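Local atomic coordinates of TIGR00725 family protein (Thermotoga maritima, PDB entry 1RCU), a protein that is of unknown function but belongs to the SLOG superfamily of Rossmann-like proteins, many of which probably bind nucleotides or related ligands. Residues A[29-35]-A[66-72]; A[60-66]-A[83-89]; A[74-78]-A[95-99]. One frame throughout, in Å; residues are numbered along the deposited sequence.

Contact 1 (A[29-35]-A[66-72]); sequences VGYSGPV and RDGVMEL
Asp67 has its CG between its own backbone N and carbonyl carbon (chi1 45°), and this lays the carboxylate against Gly33. Met70, a selenomethionine, bends at its last torsion (chi3 -72°) and brings its methyl back onto Ser32. Gly33 N donates to Asp67 OD1 at 2.6 Å. The donor stands well above the carboxylate plane rather than within it. Gly33 O in turn accepts a weak, strongly bent bond from Gly68 N at 2.9 Å. Two residues earlier, Tyr31 O accepts from Val69 N at 2.9 Å, with the donor tilted 33° from the carbonyl plane. Carbonyls of the loop thus take up N-H groups near the start of helix 68-79, where the helix itself offers them no acceptor.

Close approach depends on glycine. Gly68 has a positive phi, and a CB there would collide with Tyr31 O and Ser32 CA. A CB on Gly30 would strike Val69 CG1. Without one, Val69 CB lies 4.0 Å from Gly30 CA. Met70 CE rests on Ser32 CB at 3.5 Å. At the far end of the loop, both methyls of Val35 meet Leu72. Val35 CG2 is 3.5 Å from Leu72 CG, and Val35 CG1 is 3.5 Å from Leu72 CD2. The extended chain of Glu71 runs along CG2 as well. Cys47 of helix 44-56 backs both Val69 and Leu72. Arg66 turns its charge to Glu92 in a salt bridge, and Ser32 packs on Arg171 of the second subunit. The loops after the adjacent parallel strands 25-30 and 60-63 thus meet at the C-terminal edge of the sheet, where Rossmann-like folds usually place their ligand site.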
loop_
_atom_site.group_PDB
_atom_site.type_symbol
_atom_site.label_atom_id
_atom_site.label_comp_id
_atom_site.label_asym_id
_atom_site.label_seq_id
_atom_site.Cartn_x
_atom_site.Cartn_y
_atom_site.Cartn_z
ATOM N N VAL A 29 19.789 -4.142 5.719
ATOM C CA VAL A 29 18.869 -3.767 6.782
ATOM C C VAL A 29 19.566 -3.900 8.140
ATOM O O VAL A 29 20.522 -4.656 8.285
ATOM C CB VAL A 29 17.597 -4.667 6.751
ATOM C CG1 VAL A 29 16.911 -4.550 5.402
ATOM C CG2 VAL A 29 17.969 -6.099 7.020
ATOM N N GLY A 30 19.078 -3.165 9.130
ATOM C CA GLY A 30 19.669 -3.219 10.457
ATOM C C GLY A 30 19.088 -2.199 11.416
ATOM O O GLY A 30 18.127 -1.521 11.086
ATOM N N TYR A 31 19.678 -2.087 12.603
ATOM C CA TYR A 31 19.209 -1.150 13.630
ATOM C C TYR A 31 18.989 0.248 13.108
ATOM O O TYR A 31 19.680 0.689 12.189
ATOM C CB TYR A 31 20.230 -1.003 14.754
ATOM C CG TYR A 31 20.496 -2.195 15.629
ATOM C CD1 TYR A 31 19.526 -2.692 16.516
ATOM C CD2 TYR A 31 21.773 -2.742 15.672
ATOM C CE1 TYR A 31 19.847 -3.710 17.432
ATOM C CE2 TYR A 31 22.105 -3.741 16.577
ATOM C CZ TYR A 31 21.150 -4.221 17.448
ATOM O OH TYR A 31 21.531 -5.219 18.313
ATOM N N SER A 32 18.028 0.946 13.700
ATOM C CA SER A 32 17.804 2.344 13.361
ATOM C C SER A 32 18.202 3.033 14.665
ATOM O O SER A 32 18.716 2.378 15.563
ATOM C CB SER A 32 16.340 2.630 13.006
ATOM O OG SER A 32 15.454 2.290 14.069
ATOM N N GLY A 33 18.004 4.340 14.775
ATOM C CA GLY A 33 18.394 5.009 16.003
ATOM C C GLY A 33 19.655 5.845 15.857
ATOM O O GLY A 33 20.308 5.797 14.818
ATOM N N PRO A 34 20.048 6.606 16.894
ATOM C CA PRO A 34 21.255 7.419 16.744
ATOM C C PRO A 34 22.533 6.635 16.473
ATOM O O PRO A 34 22.875 5.675 17.157
ATOM C CB PRO A 34 21.304 8.204 18.046
ATOM C CG PRO A 34 20.848 7.196 19.019
ATOM C CD PRO A 34 19.662 6.530 18.314
ATOM N N VAL A 35 23.231 7.087 15.446
ATOM C CA VAL A 35 24.467 6.483 14.995
ATOM C C VAL A 35 25.601 6.545 16.026
ATOM O O VAL A 35 26.491 5.697 16.035
ATOM C CB VAL A 35 24.877 7.144 13.648
ATOM C CG1 VAL A 35 26.360 7.394 13.589
ATOM C CG2 VAL A 35 24.455 6.252 12.499
ATOM N N ARG A 66 16.814 5.622 6.853
ATOM C CA ARG A 66 16.886 6.361 8.111
ATOM C C ARG A 66 18.310 6.471 8.664
ATOM O O ARG A 66 19.285 6.543 7.918
ATOM C CB ARG A 66 15.998 5.686 9.160
ATOM C CG ARG A 66 14.611 5.299 8.688
ATOM C CD ARG A 66 13.570 6.397 8.924
ATOM N NE ARG A 66 13.585 6.969 10.279
ATOM C CZ ARG A 66 13.515 6.282 11.418
ATOM N NH1 ARG A 66 13.428 4.960 11.408
ATOM N NH2 ARG A 66 13.524 6.930 12.578
ATOM N N ASP A 67 18.403 6.483 9.990
ATOM C CA ASP A 67 19.680 6.570 10.696
ATOM C C ASP A 67 20.263 5.177 10.983
ATOM O O ASP A 67 20.116 4.246 10.181
ATOM C CB ASP A 67 19.498 7.334 12.021
ATOM C CG ASP A 67 18.249 6.893 12.798
ATOM O OD1 ASP A 67 17.796 5.740 12.636
ATOM O OD2 ASP A 67 17.730 7.709 13.588
ATOM N N GLY A 68 20.933 5.055 12.126
ATOM C CA GLY A 68 21.519 3.789 12.542
ATOM C C GLY A 68 22.431 3.111 11.539
ATOM O O GLY A 68 23.269 3.759 10.909
ATOM N N VAL A 69 22.283 1.796 11.416
ATOM C CA VAL A 69 23.082 1.015 10.478
ATOM C C VAL A 69 22.921 1.552 9.051
ATOM O O VAL A 69 23.892 1.619 8.297
ATOM C CB VAL A 69 22.663 -0.492 10.500
ATOM C CG1 VAL A 69 23.116 -1.209 9.228
ATOM C CG2 VAL A 69 23.268 -1.174 11.704
HETATM N N MSE A 70 21.694 1.932 8.696
HETATM C CA MSE A 70 21.403 2.455 7.360
HETATM C C MSE A 70 22.269 3.671 7.029
HETATM O O MSE A 70 22.793 3.783 5.924
HETATM C CB MSE A 70 19.915 2.830 7.232
HETATM C CG MSE A 70 18.932 1.648 7.340
HETATM SE SE MSE A 70 17.095 2.162 7.851
HETATM C CE MSE A 70 17.444 2.612 9.720
ATOM N N GLU A 71 22.437 4.567 7.996
ATOM C CA GLU A 71 23.234 5.760 7.790
ATOM C C GLU A 71 24.707 5.459 7.575
ATOM O O GLU A 71 25.328 5.994 6.666
ATOM C CB GLU A 71 23.074 6.705 8.983
ATOM C CG GLU A 71 23.811 8.030 8.828
ATOM C CD GLU A 71 23.419 9.031 9.897
ATOM O OE1 GLU A 71 22.197 9.262 10.066
ATOM O OE2 GLU A 71 24.328 9.586 10.559
ATOM N N LEU A 72 25.256 4.592 8.416
ATOM C CA LEU A 72 26.663 4.227 8.355
ATOM C C LEU A 72 27.044 3.469 7.091
ATOM O O LEU A 72 28.105 3.706 6.498
ATOM C CB LEU A 72 27.020 3.403 9.589
ATOM C CG LEU A 72 26.740 4.138 10.907
ATOM C CD1 LEU A 72 26.919 3.179 12.067
ATOM C CD2 LEU A 72 27.660 5.351 11.051
#

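Contact 2 (A[60-66]-A[83-89])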
loop_
_atom_site.group_PDB
_atom_site.type_symbol
_atom_site.label_atom_id
_atom_site.label_comp_id
_atom_site.label_asym_id
_atom_site.label_seq_id
_atom_site.Cartn_x
_atom_site.Cartn_y
_atom_site.Cartn_z
ATOM N N LEU A 60 24.779 -1.828 -6.472
ATOM C CA LEU A 60 23.875 -0.715 -6.216
ATOM C C LEU A 60 23.238 -0.998 -4.846
ATOM O O LEU A 60 22.583 -2.023 -4.675
ATOM C CB LEU A 60 22.807 -0.648 -7.313
ATOM C CG LEU A 60 21.802 0.486 -7.194
ATOM C CD1 LEU A 60 22.532 1.813 -7.046
ATOM C CD2 LEU A 60 20.917 0.476 -8.419
ATOM N N VAL A 61 23.428 -0.096 -3.881
ATOM C CA VAL A 61 22.902 -0.319 -2.538
ATOM C C VAL A 61 21.574 0.360 -2.185
ATOM O O VAL A 61 21.355 1.535 -2.473
ATOM C CB VAL A 61 23.975 0.048 -1.470
ATOM C CG1 VAL A 61 23.482 -0.315 -0.066
ATOM C CG2 VAL A 61 25.286 -0.702 -1.769
ATOM N N PHE A 62 20.684 -0.416 -1.573
ATOM C CA PHE A 62 19.366 0.061 -1.126
ATOM C C PHE A 62 19.210 -0.188 0.369
ATOM O O PHE A 62 19.673 -1.209 0.881
ATOM C CB PHE A 62 18.224 -0.709 -1.797
ATOM C CG PHE A 62 17.944 -0.298 -3.193
ATOM C CD1 PHE A 62 18.834 -0.609 -4.209
ATOM C CD2 PHE A 62 16.785 0.406 -3.498
ATOM C CE1 PHE A 62 18.573 -0.234 -5.520
ATOM C CE2 PHE A 62 16.502 0.797 -4.815
ATOM C CZ PHE A 62 17.400 0.478 -5.829
ATOM N N ASN A 63 18.535 0.732 1.051
ATOM C CA ASN A 63 18.265 0.589 2.472
ATOM C C ASN A 63 17.062 1.437 2.884
ATOM O O ASN A 63 16.580 2.261 2.105
ATOM C CB ASN A 63 19.507 0.957 3.306
ATOM C CG ASN A 63 19.960 2.383 3.102
ATOM O OD1 ASN A 63 19.186 3.325 3.259
ATOM N ND2 ASN A 63 21.226 2.552 2.764
ATOM N N GLY A 64 16.590 1.221 4.110
ATOM C CA GLY A 64 15.441 1.940 4.641
ATOM C C GLY A 64 15.588 3.442 4.811
ATOM O O GLY A 64 14.694 4.078 5.364
ATOM N N GLY A 65 16.723 3.988 4.373
ATOM C CA GLY A 65 16.972 5.424 4.410
ATOM C C GLY A 65 17.090 6.222 5.700
ATOM O O GLY A 65 17.439 7.404 5.641
ATOM N N ARG A 66 16.814 5.622 6.853
ATOM C CA ARG A 66 16.886 6.361 8.111
ATOM C C ARG A 66 18.310 6.471 8.664
ATOM O O ARG A 66 19.285 6.543 7.918
ATOM C CB ARG A 66 15.998 5.686 9.160
ATOM C CG ARG A 66 14.611 5.299 8.688
ATOM C CD ARG A 66 13.570 6.397 8.924
ATOM N NE ARG A 66 13.585 6.969 10.279
ATOM C CZ ARG A 66 13.515 6.282 11.418
ATOM N NH1 ARG A 66 13.428 4.960 11.408
ATOM N NH2 ARG A 66 13.524 6.930 12.578
ATOM N N THR A 83 26.791 4.303 -5.355
ATOM C CA THR A 83 25.455 4.879 -5.283
ATOM C C THR A 83 24.623 4.109 -4.273
ATOM O O THR A 83 24.648 2.880 -4.247
ATOM C CB THR A 83 24.702 4.799 -6.623
ATOM O OG1 THR A 83 25.445 5.485 -7.632
ATOM C CG2 THR A 83 23.311 5.455 -6.490
ATOM N N VAL A 84 23.889 4.832 -3.439
ATOM C CA VAL A 84 23.042 4.199 -2.445
ATOM C C VAL A 84 21.693 4.906 -2.452
ATOM O O VAL A 84 21.594 6.131 -2.345
ATOM C CB VAL A 84 23.709 4.217 -1.033
ATOM C CG1 VAL A 84 24.149 5.593 -0.687
ATOM C CG2 VAL A 84 22.745 3.656 0.032
ATOM N N VAL A 85 20.648 4.110 -2.606
ATOM C CA VAL A 85 19.286 4.618 -2.691
ATOM C C VAL A 85 18.455 4.279 -1.459
ATOM O O VAL A 85 18.416 3.125 -1.023
ATOM C CB VAL A 85 18.594 4.034 -3.936
ATOM C CG1 VAL A 85 17.112 4.425 -3.941
ATOM C CG2 VAL A 85 19.299 4.523 -5.194
ATOM N N GLY A 86 17.783 5.295 -0.918
ATOM C CA GLY A 86 16.956 5.097 0.255
ATOM C C GLY A 86 15.468 5.057 -0.034
ATOM O O GLY A 86 14.950 5.864 -0.804
ATOM N N ILE A 87 14.785 4.097 0.579
ATOM C CA ILE A 87 13.337 3.941 0.430
ATOM C C ILE A 87 12.816 4.393 1.787
ATOM O O ILE A 87 12.996 3.708 2.788
ATOM C CB ILE A 87 12.947 2.462 0.206
ATOM C CG1 ILE A 87 13.719 1.885 -0.984
ATOM C CG2 ILE A 87 11.462 2.340 -0.054
ATOM C CD1 ILE A 87 13.272 2.378 -2.321
ATOM N N LEU A 88 12.173 5.551 1.804
ATOM C CA LEU A 88 11.682 6.136 3.039
ATOM C C LEU A 88 10.236 5.910 3.404
ATOM O O LEU A 88 9.342 5.939 2.552
ATOM C CB LEU A 88 11.913 7.646 3.016
ATOM C CG LEU A 88 13.361 8.119 3.025
ATOM C CD1 LEU A 88 13.449 9.494 2.384
ATOM C CD2 LEU A 88 13.879 8.142 4.464
ATOM N N PRO A 89 9.994 5.651 4.698
ATOM C CA PRO A 89 8.632 5.441 5.179
ATOM C C PRO A 89 8.032 6.840 5.180
ATOM O O PRO A 89 8.739 7.810 5.450
ATOM C CB PRO A 89 8.845 4.877 6.583
ATOM C CG PRO A 89 10.126 5.467 7.004
ATOM C CD PRO A 89 10.971 5.369 5.766
#
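A beta-alpha-beta unit holds this contact: helix 68-79 links the parallel strands 60-63 and 84-88, which pair at Val61 and Val84. Val61 N donates to Thr83 O at 3.2 Å, and Val85 N returns a bond to Val61 O at 2.7 Å. Asn63 then repeats the exchange: its N binds Val85 O, and its O receives Ile87 N at 3.0 Å. On one sheet face, Val85 CB sits over the Phe62 ring, 4.1 Å from the centroid, in a CH-pi contact. Ile87 CD1 meets the ring edge at Phe62 CD2. With an alanine at Phe62, Val85 and Ile87 are likely to lose the ring they share, opening a gap on that face. The strands belong to the parallel sheet of a Rossmann-like fold, with strand 25-30 on the other side of 60-63. On the opposite face, Asn63 CG lies between its backbone N and carbonyl carbon (chi1 61°), which carries the amide toward Gly65 N and Val84. Asn63 ND2 passes 3.3 Å from Val84 CG2 and bonds to Ser74 of the helix. Asn63 OD1 accepts Gly65 N in its carbonyl plane at 2.8 Å, forming an Asx turn. Past that turn, Leu88 CD2 packs 3.8 Å from Gly65 O.

Contact 3 (A[74-78]-A[95-99])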
loop_
_atom_site.group_PDB
_atom_site.type_symbol
_atom_site.label_atom_id
_atom_site.label_comp_id
_atom_site.label_asym_id
_atom_site.label_seq_id
_atom_site.Cartn_x
_atom_site.Cartn_y
_atom_site.Cartn_z
ATOM N N SER A 74 25.467 3.724 4.333
ATOM C CA SER A 74 25.368 4.708 3.272
ATOM C C SER A 74 26.625 5.582 3.208
ATOM O O SER A 74 27.152 5.855 2.137
ATOM C CB SER A 74 24.131 5.557 3.496
ATOM O OG SER A 74 22.975 4.747 3.478
ATOM N N GLN A 75 27.096 6.024 4.367
ATOM C CA GLN A 75 28.298 6.848 4.425
ATOM C C GLN A 75 29.429 6.077 3.749
ATOM O O GLN A 75 30.193 6.621 2.955
ATOM C CB GLN A 75 28.686 7.137 5.873
ATOM C CG GLN A 75 29.842 8.113 6.050
ATOM C CD GLN A 75 30.299 8.182 7.498
ATOM O OE1 GLN A 75 29.492 8.435 8.400
ATOM N NE2 GLN A 75 31.586 7.956 7.731
ATOM N N GLY A 76 29.514 4.793 4.067
ATOM C CA GLY A 76 30.553 3.961 3.494
ATOM C C GLY A 76 30.463 3.843 1.989
ATOM O O GLY A 76 31.486 3.817 1.302
ATOM N N VAL A 77 29.243 3.775 1.469
ATOM C CA VAL A 77 29.053 3.650 0.038
ATOM C C VAL A 77 29.455 4.947 -0.651
ATOM O O VAL A 77 30.183 4.938 -1.648
ATOM C CB VAL A 77 27.588 3.323 -0.311
ATOM C CG1 VAL A 77 27.416 3.314 -1.816
ATOM C CG2 VAL A 77 27.188 1.975 0.275
ATOM N N ARG A 78 28.990 6.070 -0.115
ATOM C CA ARG A 78 29.308 7.370 -0.703
ATOM C C ARG A 78 30.795 7.668 -0.592
ATOM O O ARG A 78 31.405 8.225 -1.506
ATOM C CB ARG A 78 28.518 8.480 -0.030
ATOM C CG ARG A 78 27.040 8.365 -0.257
ATOM C CD ARG A 78 26.657 8.534 -1.713
ATOM N NE ARG A 78 25.950 9.792 -1.947
ATOM C CZ ARG A 78 26.533 10.904 -2.377
ATOM N NH1 ARG A 78 25.825 12.008 -2.561
ATOM N NH2 ARG A 78 27.825 10.900 -2.635
ATOM N N ASN A 95 18.727 9.863 5.696
ATOM C CA ASN A 95 20.037 10.241 6.187
ATOM C C ASN A 95 20.716 11.078 5.100
ATOM O O ASN A 95 20.372 10.972 3.924
ATOM C CB ASN A 95 20.843 8.983 6.560
ATOM C CG ASN A 95 21.206 8.128 5.357
ATOM O OD1 ASN A 95 21.955 8.560 4.478
ATOM N ND2 ASN A 95 20.680 6.906 5.313
ATOM N N PRO A 96 21.680 11.935 5.482
ATOM C CA PRO A 96 22.383 12.792 4.522
ATOM C C PRO A 96 23.420 12.174 3.579
ATOM O O PRO A 96 24.233 12.898 2.999
ATOM C CB PRO A 96 22.998 13.862 5.415
ATOM C CG PRO A 96 23.362 13.082 6.628
ATOM C CD PRO A 96 22.107 12.245 6.858
ATOM N N TYR A 97 23.394 10.858 3.397
ATOM C CA TYR A 97 24.361 10.242 2.496
ATOM C C TYR A 97 23.676 9.560 1.331
ATOM O O TYR A 97 24.336 8.960 0.491
ATOM C CB TYR A 97 25.201 9.223 3.244
ATOM C CG TYR A 97 25.983 9.800 4.395
ATOM C CD1 TYR A 97 27.156 10.542 4.177
ATOM C CD2 TYR A 97 25.552 9.605 5.715
ATOM C CE1 TYR A 97 27.873 11.065 5.243
ATOM C CE2 TYR A 97 26.260 10.135 6.782
ATOM C CZ TYR A 97 27.416 10.857 6.542
ATOM O OH TYR A 97 28.100 11.376 7.609
ATOM N N LEU A 98 22.353 9.675 1.270
ATOM C CA LEU A 98 21.601 9.039 0.210
ATOM C C LEU A 98 21.852 9.678 -1.157
ATOM O O LEU A 98 21.776 10.899 -1.309
ATOM C CB LEU A 98 20.107 9.063 0.547
ATOM C CG LEU A 98 19.655 8.278 1.777
ATOM C CD1 LEU A 98 18.163 8.493 1.975
ATOM C CD2 LEU A 98 19.974 6.800 1.605
ATOM N N SER A 99 22.167 8.852 -2.152
ATOM C CA SER A 99 22.398 9.358 -3.498
ATOM C C SER A 99 21.045 9.817 -4.007
ATOM O O SER A 99 20.935 10.833 -4.672
ATOM C CB SER A 99 22.936 8.259 -4.413
ATOM O OG SER A 99 24.182 7.772 -3.952
#
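Gln75 and Tyr97 make the tight part of this contact. Gln75 CB stands over the centre of the Tyr97 ring, 3.8 Å from the centroid and only 3° off the ring normal. This is a CH-pi contact with the ring face. Gln75 CG carries on across the same ring and comes 3.6 Å from Tyr97 CE1. The glutamine leaves the helix with CG anti to its backbone N (chi1 -174°) and stays extended, which keeps its chain beside the ring, pointing the same way. The amide plane is turned 44° from the ring plane. Gln75 NE2 is held by Glu79, one turn further along the helix. Deeper in, Ser74 CB touches Tyr97 CB at 3.8 Å. Ser74 OG is buried, but it is satisfied by Met70 O and by Asn63 ND2. Next to Ser74, Asn95 OD1 accepts Tyr97 N at 2.9 Å within its carbonyl plane, while Asn95 ND2 binds Arg66 O.

The other side is looser. Arg78 is exposed to solvent, and its bent chain reaches along the backbone of the loop. Its NE lies 3.4 Å from Ser99 OG, at an angle too poor for a hydrogen bond. That hydroxyl has its partner in Val84 N. The carbonyl carbon of Leu98 lies near the plane of the Arg78 guanidinium, at its edge. The connection from strand 84-88 to strand 100-103 packs back here on helix 68-79, the helix of a Rossmann-like beta-alpha-beta unit, and the bond from Tyr97 N to Asn95 OD1 forms an Asx turn within it.

The three contacts surround the beta-alpha-beta unit formed by strand 60-63, helix 68-79 and strand 84-88. Contacts 1 and 2 share Arg66, and their centres lie 11 Å apart. Met70 SE of contact 1 packs 3.6 Å from Gly64 CA of contact 2, so the helix start sits against the glycine turn. Contact 3 touches both. Its Tyr97 CD2 lies 3.7 Å from Glu71 O of contact 1. Asn95 N probably bonds to Gly65 O of contact 2 at 2.8 Å, and Ser99 N and Val84 O form a further probable bond at 2.8 Å. Contacts 1 and 3 use successive parts of helix 68-79. By analogy with SLOG relatives, the turn at 64-68 may border a ligand pocket.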